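Local coordinates for fervidolysin (Fervidobacterium pennivorans, PDB 1R6V), which degrades keratin into peptides as a subtilisin-like serine protease, allowing the bacterium to grow on native feathers, at residues A[280-283]-A[284-287]; A[392-395]-A[396-400]; A[38-41]-A[42-45]; A[414-417]-A[418-422]. The protein carries 1 engineered substitution. All blocks are in the same frame, centred on the assembly; numbering follows the deposited sequence.

Contact 1. Residues A[280-283]-A[284-287]; sequences AFDY and AMEH
Tyr283, in the last turn of helix 275-286, and His287, the first residue past it, bring their rings together. The imidazole comes over one face of the phenol ring, toward its rim, with His287 NE2 3.4 Å from Tyr283 CZ. The planes are 44° apart, neither stacked nor edge-to-face. With chi1 at 178° the phenol turns away from its own backbone N and lies beside the imidazole. The hydroxyl forms a hydrogen bond with Asp258 OD1 on helix 246-258. A glycine here would probably leave the His287 ring without the face it rests on and Asp258 without its phenol partner.

The helix 275-286 is the crossover of a beta-alpha-beta unit between strands 263-269 and 290-294 of the subtilase domain. Its last turns are held by backbone bonds. Ala284 N donates to Ala280 O at 3.0 Å, and Met285 N to Phe281 O at 3.0 Å. Glu286 N reaches Asp282 O at 2.9 Å.

In van der Waals contact, the Met285 side chain bends at chi3 (-78°), which brings CE to 3.6 Å from the carboxylate oxygen OD1 of Asp282 and 4.5 Å from Phe281 CB. Asp282 OD2 forms a salt bridge with Lys278. Phe281 packs on Met291 and Val293 of the following strand.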
ATOM      1  N   ALA A 280      -1.355  -1.635  -8.133  1.00 11.14           N
ATOM      2  CA  ALA A 280      -0.205  -1.839  -8.997  1.00 11.25           C
ATOM      3  C   ALA A 280       0.580  -3.096  -8.594  1.00 10.74           C
ATOM      4  O   ALA A 280       1.016  -3.873  -9.448  1.00 11.08           O
ATOM      5  CB  ALA A 280       0.692  -0.621  -8.942  1.00 14.87           C
ATOM      6  N   PHE A 281       0.792  -3.267  -7.296  1.00 12.49           N
ATOM      7  CA  PHE A 281       1.500  -4.446  -6.829  1.00 12.44           C
ATOM      8  C   PHE A 281       0.718  -5.705  -7.136  1.00 14.08           C
ATOM      9  O   PHE A 281       1.304  -6.713  -7.545  1.00 13.68           O
ATOM     10  CB  PHE A 281       1.781  -4.355  -5.330  1.00 11.30           C
ATOM     11  CG  PHE A 281       3.141  -3.823  -5.024  1.00 12.03           C
ATOM     12  CD1 PHE A 281       3.482  -2.509  -5.343  1.00 11.93           C
ATOM     13  CD2 PHE A 281       4.109  -4.656  -4.478  1.00 10.55           C
ATOM     14  CE1 PHE A 281       4.793  -2.024  -5.127  1.00 11.81           C
ATOM     15  CE2 PHE A 281       5.424  -4.188  -4.254  1.00 12.82           C
ATOM     16  CZ  PHE A 281       5.762  -2.875  -4.581  1.00 12.43           C
ATOM     17  N   ASP A 282      -0.598  -5.646  -6.963  1.00 14.12           N
ATOM     18  CA  ASP A 282      -1.445  -6.809  -7.228  1.00 13.90           C
ATOM     19  C   ASP A 282      -1.501  -7.105  -8.731  1.00 14.63           C
ATOM     20  O   ASP A 282      -1.607  -8.260  -9.140  1.00 13.83           O
ATOM     21  CB  ASP A 282      -2.848  -6.583  -6.644  1.00 14.16           C
ATOM     22  CG  ASP A 282      -2.857  -6.581  -5.112  1.00 16.96           C
ATOM     23  OD1 ASP A 282      -1.798  -6.900  -4.510  1.00 16.05           O
ATOM     24  OD2 ASP A 282      -3.917  -6.265  -4.517  1.00 16.85           O
ATOM     25  N   TYR A 283      -1.438  -6.052  -9.551  1.00 12.99           N
ATOM     26  CA  TYR A 283      -1.427  -6.201 -11.008  1.00 12.80           C
ATOM     27  C   TYR A 283      -0.172  -6.977 -11.410  1.00 12.97           C
ATOM     28  O   TYR A 283      -0.209  -7.923 -12.196  1.00 12.61           O
ATOM     29  CB  TYR A 283      -1.360  -4.827 -11.672  1.00 11.15           C
ATOM     30  CG  TYR A 283      -1.288  -4.827 -13.187  1.00 13.20           C
ATOM     31  CD1 TYR A 283      -2.452  -4.852 -13.956  1.00 14.46           C
ATOM     32  CD2 TYR A 283      -0.060  -4.721 -13.852  1.00 13.91           C
ATOM     33  CE1 TYR A 283      -2.393  -4.757 -15.348  1.00 14.94           C
ATOM     34  CE2 TYR A 283       0.010  -4.628 -15.238  1.00 14.88           C
ATOM     35  CZ  TYR A 283      -1.162  -4.645 -15.979  1.00 16.45           C
ATOM     36  OH  TYR A 283      -1.117  -4.550 -17.348  1.00 15.00           O
ATOM     37  N   ALA A 284       0.965  -6.551 -10.873  1.00 11.26           N
ATOM     38  CA  ALA A 284       2.193  -7.229 -11.208  1.00 12.64           C
ATOM     39  C   ALA A 284       2.145  -8.703 -10.764  1.00 12.49           C
ATOM     40  O   ALA A 284       2.503  -9.599 -11.532  1.00 15.17           O
ATOM     41  CB  ALA A 284       3.384  -6.494 -10.543  1.00 11.32           C
ATOM     42  N   MET A 285       1.708  -8.963  -9.537  1.00 12.74           N
ATOM     43  CA  MET A 285       1.674 -10.347  -9.046  1.00 13.36           C
ATOM     44  C   MET A 285       0.675 -11.215  -9.829  1.00 16.27           C
ATOM     45  O   MET A 285       0.915 -12.414 -10.046  1.00 13.48           O
ATOM     46  CB  MET A 285       1.386 -10.377  -7.533  1.00 12.07           C
ATOM     47  CG  MET A 285       2.555  -9.805  -6.708  1.00 13.80           C
ATOM     48  SD  MET A 285       2.477 -10.020  -4.891  1.00 12.15           S
ATOM     49  CE  MET A 285       1.276  -8.692  -4.401  1.00 14.56           C
ATOM     50  N   GLU A 286      -0.420 -10.604 -10.266  1.00 17.19           N
ATOM     51  CA  GLU A 286      -1.427 -11.333 -11.043  1.00 19.83           C
ATOM     52  C   GLU A 286      -0.846 -11.724 -12.397  1.00 20.01           C
ATOM     53  O   GLU A 286      -1.293 -12.687 -13.020  1.00 19.28           O
ATOM     54  CB  GLU A 286      -2.695 -10.483 -11.211  1.00 22.44           C
ATOM     55  CG  GLU A 286      -3.660 -10.626 -10.038  1.00 27.78           C
ATOM     56  CD  GLU A 286      -4.787  -9.604 -10.036  1.00 31.97           C
ATOM     57  OE1 GLU A 286      -5.185  -9.143 -11.129  1.00 32.70           O
ATOM     58  OE2 GLU A 286      -5.283  -9.276  -8.931  1.00 33.76           O
ATOM     59  N   HIS A 287       0.153 -10.976 -12.849  1.00 19.25           N
ATOM     60  CA  HIS A 287       0.829 -11.271 -14.101  1.00 18.53           C
ATOM     61  C   HIS A 287       2.029 -12.184 -13.830  1.00 17.83           C
ATOM     62  O   HIS A 287       2.852 -12.427 -14.712  1.00 19.01           O
ATOM     63  CB  HIS A 287       1.280  -9.975 -14.793  1.00 20.40           C
ATOM     64  CG  HIS A 287       0.165  -9.238 -15.468  1.00 24.27           C
ATOM     65  ND1 HIS A 287      -0.140  -9.413 -16.801  1.00 27.06           N
ATOM     66  CD2 HIS A 287      -0.757  -8.377 -14.980  1.00 25.48           C
ATOM     67  CE1 HIS A 287      -1.204  -8.693 -17.105  1.00 25.68           C
ATOM     68  NE2 HIS A 287      -1.598  -8.056 -16.018  1.00 27.75           N
TER

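Contact 2. Residues A[392-395]-A[396-400]; sequences AVLL and QKFPN
The backbone N of Gln396 is shared between Val393 O and Ala392 O, two carbonyls of the preceding turn. The bond from Gln396 N to Val393 O is 3.1 Å long, and its donor stands well above the carbonyl plane. The second bond, from Gln396 N to Ala392 O, is weak at 3.5 Å. Gln396 CB also lies against Val393 O. Beyond CB the chain runs out extended. Its OE1 accepts from the backbone N atoms of Ser152, Gly153 and Thr154, in the loop after helix 145-150.

Lys397 N bonds weakly to Val393 O at 3.4 Å. Its side chain is fully extended and leads away from the preceding turn. NZ forms a salt bridge with Glu150 and also donates to Leu437 O. Lys397 is the last helical residue of 380-397, a helix of the subtilase domain that begins immediately before Ser381, the probable charge-relay serine. This far end lies away from the active site. It packs against helices 403-413 and 433-438.

Phe398 leaves helical angles, yet its backbone N still donates to Leu394 O at 2.8 Å. The donor lies nearly along the C=O axis. The ring turns back beside the same carbonyl, with Phe398 CD1 3.3 Å from Leu394 O. Phe398 CE1 meets Leu394 CD2 at 4.1 Å, and the two side chains cross obliquely. Lys397 CG lies over the centre of one ring face. Leu409 of helix 403-413 also touches this ring.

Pro399 has no N-H to give. Instead Pro399 CA makes a C-H...O contact with Leu395 O at 3.4 Å.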
ATOM      1  N   ALA A 392      15.708 -14.449  -9.612  1.00 10.38           N
ATOM      2  CA  ALA A 392      15.949 -14.500 -11.049  1.00 11.72           C
ATOM      3  C   ALA A 392      16.541 -15.843 -11.477  1.00 13.06           C
ATOM      4  O   ALA A 392      16.161 -16.381 -12.519  1.00 11.93           O
ATOM      5  CB  ALA A 392      16.871 -13.348 -11.476  1.00 12.52           C
ATOM      6  N   VAL A 393      17.475 -16.370 -10.689  1.00 10.71           N
ATOM      7  CA  VAL A 393      18.085 -17.672 -11.000  1.00 13.18           C
ATOM      8  C   VAL A 393      17.009 -18.768 -10.894  1.00 12.63           C
ATOM      9  O   VAL A 393      16.893 -19.639 -11.765  1.00 13.95           O
ATOM     10  CB  VAL A 393      19.303 -17.961 -10.044  1.00 11.92           C
ATOM     11  CG1 VAL A 393      19.896 -19.360 -10.320  1.00 14.31           C
ATOM     12  CG2 VAL A 393      20.400 -16.911 -10.294  1.00 11.55           C
ATOM     13  N   LEU A 394      16.186 -18.703  -9.852  1.00 13.08           N
ATOM     14  CA  LEU A 394      15.124 -19.694  -9.677  1.00 12.26           C
ATOM     15  C   LEU A 394      14.103 -19.677 -10.804  1.00 13.66           C
ATOM     16  O   LEU A 394      13.596 -20.732 -11.196  1.00 14.83           O
ATOM     17  CB  LEU A 394      14.387 -19.481  -8.354  1.00 12.49           C
ATOM     18  CG  LEU A 394      15.224 -19.655  -7.079  1.00 13.91           C
ATOM     19  CD1 LEU A 394      14.383 -19.307  -5.861  1.00 13.05           C
ATOM     20  CD2 LEU A 394      15.720 -21.106  -6.972  1.00 11.88           C
ATOM     21  N   LEU A 395      13.791 -18.492 -11.320  1.00 14.15           N
ATOM     22  CA  LEU A 395      12.793 -18.400 -12.383  1.00 13.65           C
ATOM     23  C   LEU A 395      13.285 -19.046 -13.663  1.00 15.92           C
ATOM     24  O   LEU A 395      12.479 -19.408 -14.519  1.00 16.44           O
ATOM     25  CB  LEU A 395      12.383 -16.943 -12.610  1.00 15.96           C
ATOM     26  CG  LEU A 395      11.509 -16.414 -11.460  1.00 15.18           C
ATOM     27  CD1 LEU A 395      11.287 -14.929 -11.634  1.00 15.90           C
ATOM     28  CD2 LEU A 395      10.170 -17.173 -11.424  1.00 13.95           C
ATOM     29  N   GLN A 396      14.600 -19.186 -13.807  1.00 16.00           N
ATOM     30  CA  GLN A 396      15.130 -19.861 -14.987  1.00 17.32           C
ATOM     31  C   GLN A 396      14.858 -21.352 -14.837  1.00 17.41           C
ATOM     32  O   GLN A 396      14.425 -22.019 -15.784  1.00 17.94           O
ATOM     33  CB  GLN A 396      16.640 -19.671 -15.132  1.00 16.35           C
ATOM     34  CG  GLN A 396      17.208 -20.476 -16.304  1.00 17.39           C
ATOM     35  CD  GLN A 396      18.706 -20.341 -16.433  1.00 16.55           C
ATOM     36  OE1 GLN A 396      19.306 -19.429 -15.867  1.00 15.66           O
ATOM     37  NE2 GLN A 396      19.321 -21.246 -17.187  1.00 18.65           N
ATOM     38  N   LYS A 397      15.108 -21.882 -13.648  1.00 16.48           N
ATOM     39  CA  LYS A 397      14.907 -23.305 -13.417  1.00 18.73           C
ATOM     40  C   LYS A 397      13.454 -23.737 -13.255  1.00 20.01           C
ATOM     41  O   LYS A 397      13.099 -24.860 -13.611  1.00 19.34           O
ATOM     42  CB  LYS A 397      15.704 -23.772 -12.199  1.00 19.97           C
ATOM     43  CG  LYS A 397      15.556 -25.275 -11.943  1.00 20.59           C
ATOM     44  CD  LYS A 397      16.554 -25.801 -10.928  1.00 22.21           C
ATOM     45  CE  LYS A 397      16.414 -27.319 -10.767  1.00 22.15           C
ATOM     46  NZ  LYS A 397      17.392 -27.882  -9.793  1.00 22.56           N
ATOM     47  N   PHE A 398      12.625 -22.857 -12.705  1.00 19.24           N
ATOM     48  CA  PHE A 398      11.209 -23.163 -12.478  1.00 19.50           C
ATOM     49  C   PHE A 398      10.397 -22.094 -13.193  1.00 19.69           C
ATOM     50  O   PHE A 398       9.761 -21.241 -12.566  1.00 17.29           O
ATOM     51  CB  PHE A 398      10.923 -23.152 -10.975  1.00 18.07           C
ATOM     52  CG  PHE A 398      11.845 -24.031 -10.181  1.00 19.25           C
ATOM     53  CD1 PHE A 398      12.875 -23.480  -9.423  1.00 20.13           C
ATOM     54  CD2 PHE A 398      11.701 -25.417 -10.209  1.00 18.54           C
ATOM     55  CE1 PHE A 398      13.744 -24.293  -8.706  1.00 21.41           C
ATOM     56  CE2 PHE A 398      12.566 -26.243  -9.500  1.00 19.10           C
ATOM     57  CZ  PHE A 398      13.594 -25.683  -8.742  1.00 20.98           C
ATOM     58  N   PRO A 399      10.385 -22.141 -14.531  1.00 20.00           N
ATOM     59  CA  PRO A 399       9.649 -21.139 -15.298  1.00 21.05           C
ATOM     60  C   PRO A 399       8.164 -21.022 -15.019  1.00 21.49           C
ATOM     61  O   PRO A 399       7.577 -19.967 -15.235  1.00 22.73           O
ATOM     62  CB  PRO A 399       9.969 -21.514 -16.743  1.00 21.73           C
ATOM     63  CG  PRO A 399      10.162 -22.983 -16.681  1.00 22.51           C
ATOM     64  CD  PRO A 399      10.958 -23.170 -15.417  1.00 22.10           C
ATOM     65  N   ASN A 400       7.555 -22.091 -14.519  1.00 21.30           N
ATOM     66  CA  ASN A 400       6.129 -22.025 -14.241  1.00 21.54           C
ATOM     67  C   ASN A 400       5.773 -21.641 -12.805  1.00 19.71           C
ATOM     68  O   ASN A 400       4.602 -21.677 -12.422  1.00 18.68           O
ATOM     69  CB  ASN A 400       5.446 -23.354 -14.599  1.00 23.69           C
ATOM     70  CG  ASN A 400       5.562 -23.691 -16.074  1.00 27.54           C
ATOM     71  OD1 ASN A 400       5.604 -22.802 -16.924  1.00 27.73           O
ATOM     72  ND2 ASN A 400       5.598 -24.981 -16.385  1.00 30.18           N
TER

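Contact 3. Residues A[38-41]-A[42-45]; sequences YNDR and SEVD
Asp40 caps the start of helix 41-51 by accepting from Ser42. It is the N-cap residue, and its OD1 takes two bonds. Ser42 OG donates to Asp40 OD1 at 2.6 Å on its syn side. Ser42 N reaches Asp40 OD1 at 2.9 Å, from above the carboxylate plane. Both donors approach from the same face of that plane. A chi1 of 175° carries OD1 to the first turn of the helix. Two bonds on OD1 would limit the rotation of the group.

Arg41 bends at chi2 (58°) and reaches along the helix to Asp45. Arg41 NH1 forms a salt bridge with Asp45 OD1 at 2.9 Å, in the guanidinium plane but from above the carboxylate plane.

The backbone closes the same turn. Glu43 N bonds to Asp40 O at 2.9 Å, and Val44 N to Arg41 O at 3.1 Å.

Further out, Val44 CG2 packs against Tyr38 CB at 3.6 Å. This joins the helix to the end of strand 33-38 in the region assigned as propeptide. Val65 and Ile89, from the neighbouring strands, also touch both side chains. Glu43 OE2 forms a salt bridge with Lys46, whereas Arg41 NH2 forms one with Glu58. Water 1 accepts from Arg41 NH2 and donates to Asp45 OD1.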
ATOM      1  N   TYR A  38     -11.216   4.425 -10.558  1.00 14.80           N
ATOM      2  CA  TYR A  38     -12.578   4.432 -11.056  1.00 15.98           C
ATOM      3  C   TYR A  38     -12.999   3.079 -11.578  1.00 18.07           C
ATOM      4  O   TYR A  38     -12.191   2.161 -11.715  1.00 16.53           O
ATOM      5  CB  TYR A  38     -12.666   5.441 -12.212  1.00 15.93           C
ATOM      6  CG  TYR A  38     -11.773   5.096 -13.401  1.00 14.90           C
ATOM      7  CD1 TYR A  38     -12.212   4.233 -14.406  1.00 16.92           C
ATOM      8  CD2 TYR A  38     -10.485   5.628 -13.522  1.00 14.38           C
ATOM      9  CE1 TYR A  38     -11.397   3.909 -15.502  1.00 15.37           C
ATOM     10  CE2 TYR A  38      -9.654   5.305 -14.625  1.00 14.44           C
ATOM     11  CZ  TYR A  38     -10.123   4.441 -15.611  1.00 14.40           C
ATOM     12  OH  TYR A  38      -9.325   4.113 -16.697  1.00 14.36           O
ATOM     13  N   ASN A  39     -14.291   2.964 -11.846  1.00 19.45           N
ATOM     14  CA  ASN A  39     -14.804   1.775 -12.487  1.00 21.00           C
ATOM     15  C   ASN A  39     -15.249   2.337 -13.833  1.00 19.74           C
ATOM     16  O   ASN A  39     -14.883   1.811 -14.871  1.00 22.19           O
ATOM     17  CB  ASN A  39     -15.978   1.173 -11.723  1.00 24.64           C
ATOM     18  CG  ASN A  39     -15.527   0.354 -10.527  1.00 26.30           C
ATOM     19  OD1 ASN A  39     -14.534  -0.378 -10.598  1.00 29.77           O
ATOM     20  ND2 ASN A  39     -16.256   0.466  -9.427  1.00 27.98           N
ATOM     21  N   ASP A  40     -15.979   3.452 -13.798  1.00 19.51           N
ATOM     22  CA  ASP A  40     -16.486   4.117 -15.004  1.00 20.13           C
ATOM     23  C   ASP A  40     -15.657   5.367 -15.311  1.00 18.75           C
ATOM     24  O   ASP A  40     -15.800   6.396 -14.657  1.00 19.86           O
ATOM     25  CB  ASP A  40     -17.961   4.478 -14.776  1.00 23.44           C
ATOM     26  CG  ASP A  40     -18.570   5.288 -15.909  1.00 24.98           C
ATOM     27  OD1 ASP A  40     -17.875   5.614 -16.892  1.00 23.03           O
ATOM     28  OD2 ASP A  40     -19.772   5.601 -15.796  1.00 25.84           O
ATOM     29  N   ARG A  41     -14.778   5.271 -16.303  1.00 18.99           N
ATOM     30  CA  ARG A  41     -13.911   6.393 -16.668  1.00 17.30           C
ATOM     31  C   ARG A  41     -14.674   7.704 -16.904  1.00 18.18           C
ATOM     32  O   ARG A  41     -14.153   8.782 -16.638  1.00 17.95           O
ATOM     33  CB  ARG A  41     -13.081   6.033 -17.915  1.00 16.32           C
ATOM     34  CG  ARG A  41     -12.208   7.171 -18.489  1.00 13.93           C
ATOM     35  CD  ARG A  41     -11.196   7.715 -17.458  1.00 14.29           C
ATOM     36  NE  ARG A  41     -10.393   8.838 -17.967  1.00 16.37           N
ATOM     37  CZ  ARG A  41     -10.783  10.112 -17.981  1.00 17.99           C
ATOM     38  NH1 ARG A  41     -11.977  10.458 -17.515  1.00 17.19           N
ATOM     39  NH2 ARG A  41      -9.972  11.051 -18.453  1.00 17.45           N
ATOM     40  N   SER A  42     -15.907   7.621 -17.395  1.00 18.81           N
ATOM     41  CA  SER A  42     -16.661   8.846 -17.651  1.00 21.00           C
ATOM     42  C   SER A  42     -16.980   9.622 -16.364  1.00 20.99           C
ATOM     43  O   SER A  42     -17.050  10.859 -16.369  1.00 21.48           O
ATOM     44  CB  SER A  42     -17.956   8.534 -18.416  1.00 23.07           C
ATOM     45  OG  SER A  42     -18.895   7.857 -17.601  1.00 25.87           O
ATOM     46  N   GLU A  43     -17.146   8.905 -15.258  1.00 20.89           N
ATOM     47  CA  GLU A  43     -17.455   9.557 -13.993  1.00 21.44           C
ATOM     48  C   GLU A  43     -16.301  10.410 -13.508  1.00 19.79           C
ATOM     49  O   GLU A  43     -16.498  11.361 -12.752  1.00 19.17           O
ATOM     50  CB  GLU A  43     -17.806   8.528 -12.911  1.00 25.75           C
ATOM     51  CG  GLU A  43     -19.216   7.974 -13.005  1.00 32.64           C
ATOM     52  CD  GLU A  43     -20.284   9.024 -12.708  1.00 34.75           C
ATOM     53  OE1 GLU A  43     -20.439   9.442 -11.535  1.00 37.49           O
ATOM     54  OE2 GLU A  43     -20.976   9.441 -13.658  1.00 36.60           O
ATOM     55  N   VAL A  44     -15.088  10.055 -13.915  1.00 16.55           N
ATOM     56  CA  VAL A  44     -13.919  10.819 -13.502  1.00 17.33           C
ATOM     57  C   VAL A  44     -14.057  12.244 -14.032  1.00 18.26           C
ATOM     58  O   VAL A  44     -13.607  13.196 -13.398  1.00 18.31           O
ATOM     59  CB  VAL A  44     -12.611  10.181 -14.042  1.00 16.90           C
ATOM     60  CG1 VAL A  44     -11.405  11.008 -13.625  1.00 18.81           C
ATOM     61  CG2 VAL A  44     -12.471   8.754 -13.492  1.00 17.98           C
ATOM     62  N   ASP A  45     -14.703  12.394 -15.182  1.00 18.97           N
ATOM     63  CA  ASP A  45     -14.861  13.721 -15.750  1.00 20.78           C
ATOM     64  C   ASP A  45     -15.697  14.634 -14.851  1.00 21.72           C
ATOM     65  O   ASP A  45     -15.545  15.850 -14.905  1.00 20.80           O
ATOM     66  CB  ASP A  45     -15.461  13.631 -17.154  1.00 23.18           C
ATOM     67  CG  ASP A  45     -14.542  12.905 -18.135  1.00 26.40           C
ATOM     68  OD1 ASP A  45     -13.302  12.979 -17.963  1.00 25.75           O
ATOM     69  OD2 ASP A  45     -15.061  12.276 -19.083  1.00 29.91           O
TER
HETATM   70  O   HOH W   1     -10.473  13.755 -19.253  1.00 36.92           O

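Contact 4. Residues A[414-417]-A[418-422]; sequences AFDF and NGNGW
Asp416 points its carboxylate at the N-H groups of Gly419 and Gly421 in the turn that follows. With chi1 at 175° the carboxylate lies over this turn, where both of its oxygens find donors. Asp416 OD2 accepts from Gly419 N at 2.9 Å, 56° out of the carboxylate plane. Asp416 OD1 takes a short but poorly angled, weak bond from Gly421 N at 2.7 Å. Water 2 donates to Asp416 OD2 and accepts from Asn418 N, bridging the two residues. Replacing Asp416 by an alanine is likely to leave Gly419 N and Gly421 N without their carboxylate acceptor, and water 2 without one of its partners.

Phe417 and Asn418 lie side by side and point the same way. Their ring and amide planes are 57° apart, with Asn418 ND2 3.4 Å from Phe417 CE1. Water 2 lies over the centre of one face of the Phe417 ring, its O 3.5 Å above the plane. Asn418 and Asn420 both donate through ND2 to Asp423, just beyond the turn.

Gly419 and Gly421 have positive phi. A CB on either would be jammed against the preceding carbonyl O. Asp416 itself is the centre of an inverse gamma turn. The whole is a surface loop between helices 403-413 and 433-438, closed by side-chain-to-backbone bonds.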
ATOM      1  N   ALA A 414      15.840 -21.665   3.610  1.00 15.95           N
ATOM      2  CA  ALA A 414      16.701 -20.703   4.294  1.00 14.28           C
ATOM      3  C   ALA A 414      17.471 -21.378   5.412  1.00 17.04           C
ATOM      4  O   ALA A 414      16.992 -22.328   6.019  1.00 17.84           O
ATOM      5  CB  ALA A 414      15.873 -19.549   4.866  1.00 13.75           C
ATOM      6  N   PHE A 415      18.667 -20.873   5.675  1.00 17.09           N
ATOM      7  CA  PHE A 415      19.504 -21.411   6.729  1.00 19.88           C
ATOM      8  C   PHE A 415      19.074 -20.756   8.023  1.00 21.80           C
ATOM      9  O   PHE A 415      19.114 -19.528   8.166  1.00 18.62           O
ATOM     10  CB  PHE A 415      20.965 -21.101   6.444  1.00 20.79           C
ATOM     11  CG  PHE A 415      21.891 -21.522   7.537  1.00 25.47           C
ATOM     12  CD1 PHE A 415      22.764 -20.609   8.107  1.00 26.34           C
ATOM     13  CD2 PHE A 415      21.861 -22.824   8.019  1.00 26.64           C
ATOM     14  CE1 PHE A 415      23.605 -20.988   9.151  1.00 29.47           C
ATOM     15  CE2 PHE A 415      22.695 -23.218   9.065  1.00 28.03           C
ATOM     16  CZ  PHE A 415      23.566 -22.296   9.633  1.00 28.43           C
ATOM     17  N   ASP A 416      18.643 -21.586   8.965  1.00 23.79           N
ATOM     18  CA  ASP A 416      18.185 -21.106  10.255  1.00 25.42           C
ATOM     19  C   ASP A 416      19.412 -20.949  11.148  1.00 27.01           C
ATOM     20  O   ASP A 416      19.722 -21.833  11.944  1.00 25.98           O
ATOM     21  CB  ASP A 416      17.215 -22.135  10.843  1.00 29.73           C
ATOM     22  CG  ASP A 416      16.766 -21.783  12.234  1.00 30.00           C
ATOM     23  OD1 ASP A 416      16.251 -22.685  12.924  1.00 31.97           O
ATOM     24  OD2 ASP A 416      16.929 -20.614  12.639  1.00 34.24           O
ATOM     25  N   PHE A 417      20.111 -19.827  11.016  1.00 25.59           N
ATOM     26  CA  PHE A 417      21.313 -19.598  11.795  1.00 26.83           C
ATOM     27  C   PHE A 417      21.060 -19.390  13.286  1.00 28.79           C
ATOM     28  O   PHE A 417      21.923 -19.705  14.110  1.00 28.85           O
ATOM     29  CB  PHE A 417      22.110 -18.426  11.198  1.00 26.25           C
ATOM     30  CG  PHE A 417      21.351 -17.132  11.132  1.00 24.31           C
ATOM     31  CD1 PHE A 417      21.325 -16.268  12.217  1.00 23.80           C
ATOM     32  CD2 PHE A 417      20.662 -16.773   9.971  1.00 24.26           C
ATOM     33  CE1 PHE A 417      20.627 -15.064  12.155  1.00 24.08           C
ATOM     34  CE2 PHE A 417      19.963 -15.576   9.897  1.00 22.12           C
ATOM     35  CZ  PHE A 417      19.941 -14.717  10.985  1.00 23.84           C
ATOM     36  N   ASN A 418      19.884 -18.877  13.637  1.00 29.25           N
ATOM     37  CA  ASN A 418      19.543 -18.665  15.040  1.00 32.64           C
ATOM     38  C   ASN A 418      19.111 -19.952  15.740  1.00 33.79           C
ATOM     39  O   ASN A 418      19.229 -20.066  16.962  1.00 33.84           O
ATOM     40  CB  ASN A 418      18.436 -17.624  15.184  1.00 34.05           C
ATOM     41  CG  ASN A 418      18.957 -16.213  15.078  1.00 36.97           C
ATOM     42  OD1 ASN A 418      20.072 -15.918  15.521  1.00 39.23           O
ATOM     43  ND2 ASN A 418      18.153 -15.326  14.507  1.00 37.79           N
ATOM     44  N   GLY A 419      18.598 -20.906  14.972  1.00 33.70           N
ATOM     45  CA  GLY A 419      18.171 -22.171  15.547  1.00 34.95           C
ATOM     46  C   GLY A 419      16.727 -22.202  16.008  1.00 35.67           C
ATOM     47  O   GLY A 419      16.214 -23.262  16.378  1.00 36.33           O
ATOM     48  N   ASN A 420      16.072 -21.046  15.990  1.00 35.72           N
ATOM     49  CA  ASN A 420      14.677 -20.931  16.404  1.00 35.40           C
ATOM     50  C   ASN A 420      13.692 -21.216  15.264  1.00 34.20           C
ATOM     51  O   ASN A 420      12.485 -21.235  15.479  1.00 32.56           O
ATOM     52  CB  ASN A 420      14.403 -19.528  16.944  1.00 37.77           C
ATOM     53  CG  ASN A 420      14.804 -18.441  15.958  1.00 40.88           C
ATOM     54  OD1 ASN A 420      14.929 -18.695  14.751  1.00 40.69           O
ATOM     55  ND2 ASN A 420      14.998 -17.219  16.465  1.00 41.00           N
ATOM     56  N   GLY A 421      14.202 -21.405  14.051  1.00 31.67           N
ATOM     57  CA  GLY A 421      13.318 -21.690  12.931  1.00 30.78           C
ATOM     58  C   GLY A 421      12.724 -20.478  12.231  1.00 29.81           C
ATOM     59  O   GLY A 421      12.743 -20.405  11.001  1.00 29.67           O
ATOM     60  N   TRP A 422      12.185 -19.541  13.005  1.00 28.95           N
ATOM     61  CA  TRP A 422      11.581 -18.327  12.468  1.00 29.11           C
ATOM     62  C   TRP A 422      11.510 -17.254  13.549  1.00 30.45           C
ATOM     63  O   TRP A 422      11.265 -17.567  14.717  1.00 30.10           O
ATOM     64  CB  TRP A 422      10.160 -18.600  11.990  1.00 28.89           C
ATOM     65  CG  TRP A 422       9.466 -17.373  11.468  1.00 29.28           C
ATOM     66  CD1 TRP A 422       9.477 -16.908  10.179  1.00 29.29           C
ATOM     67  CD2 TRP A 422       8.675 -16.441  12.221  1.00 30.42           C
ATOM     68  NE1 TRP A 422       8.740 -15.752  10.083  1.00 28.48           N
ATOM     69  CE2 TRP A 422       8.238 -15.440  11.319  1.00 30.33           C
ATOM     70  CE3 TRP A 422       8.293 -16.352  13.566  1.00 31.43           C
ATOM     71  CZ2 TRP A 422       7.439 -14.367  11.718  1.00 30.65           C
ATOM     72  CZ3 TRP A 422       7.495 -15.278  13.963  1.00 32.43           C
ATOM     73  CH2 TRP A 422       7.078 -14.302  13.037  1.00 32.22           C
TER
HETATM   74  O   HOH W   2      17.890 -18.001  11.905  1.00 40.54           O

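Contact 1 is buried, contacts 2 and 3 are partly buried, and contact 4 lies at the surface. Contacts 1 and 2 are both C-terminal helix ends in the subtilase domain, about 18 Å apart between centres. Each keeps backbone bonds along the last turn and adds an aromatic side chain there. Contact 3 is the reverse case, a helix start, and relies on carboxylates and a salt bridge. It belongs to the N-terminal prodomain. Contact 4 has no helix; a carboxylate gathers backbone N-H groups instead. Helix 403-413 links two of them: it packs on contact 2 and leads into the loop of contact 4. Contacts 3 and 4 lie on opposite sides of the chain's centre, about 50 Å apart between centres.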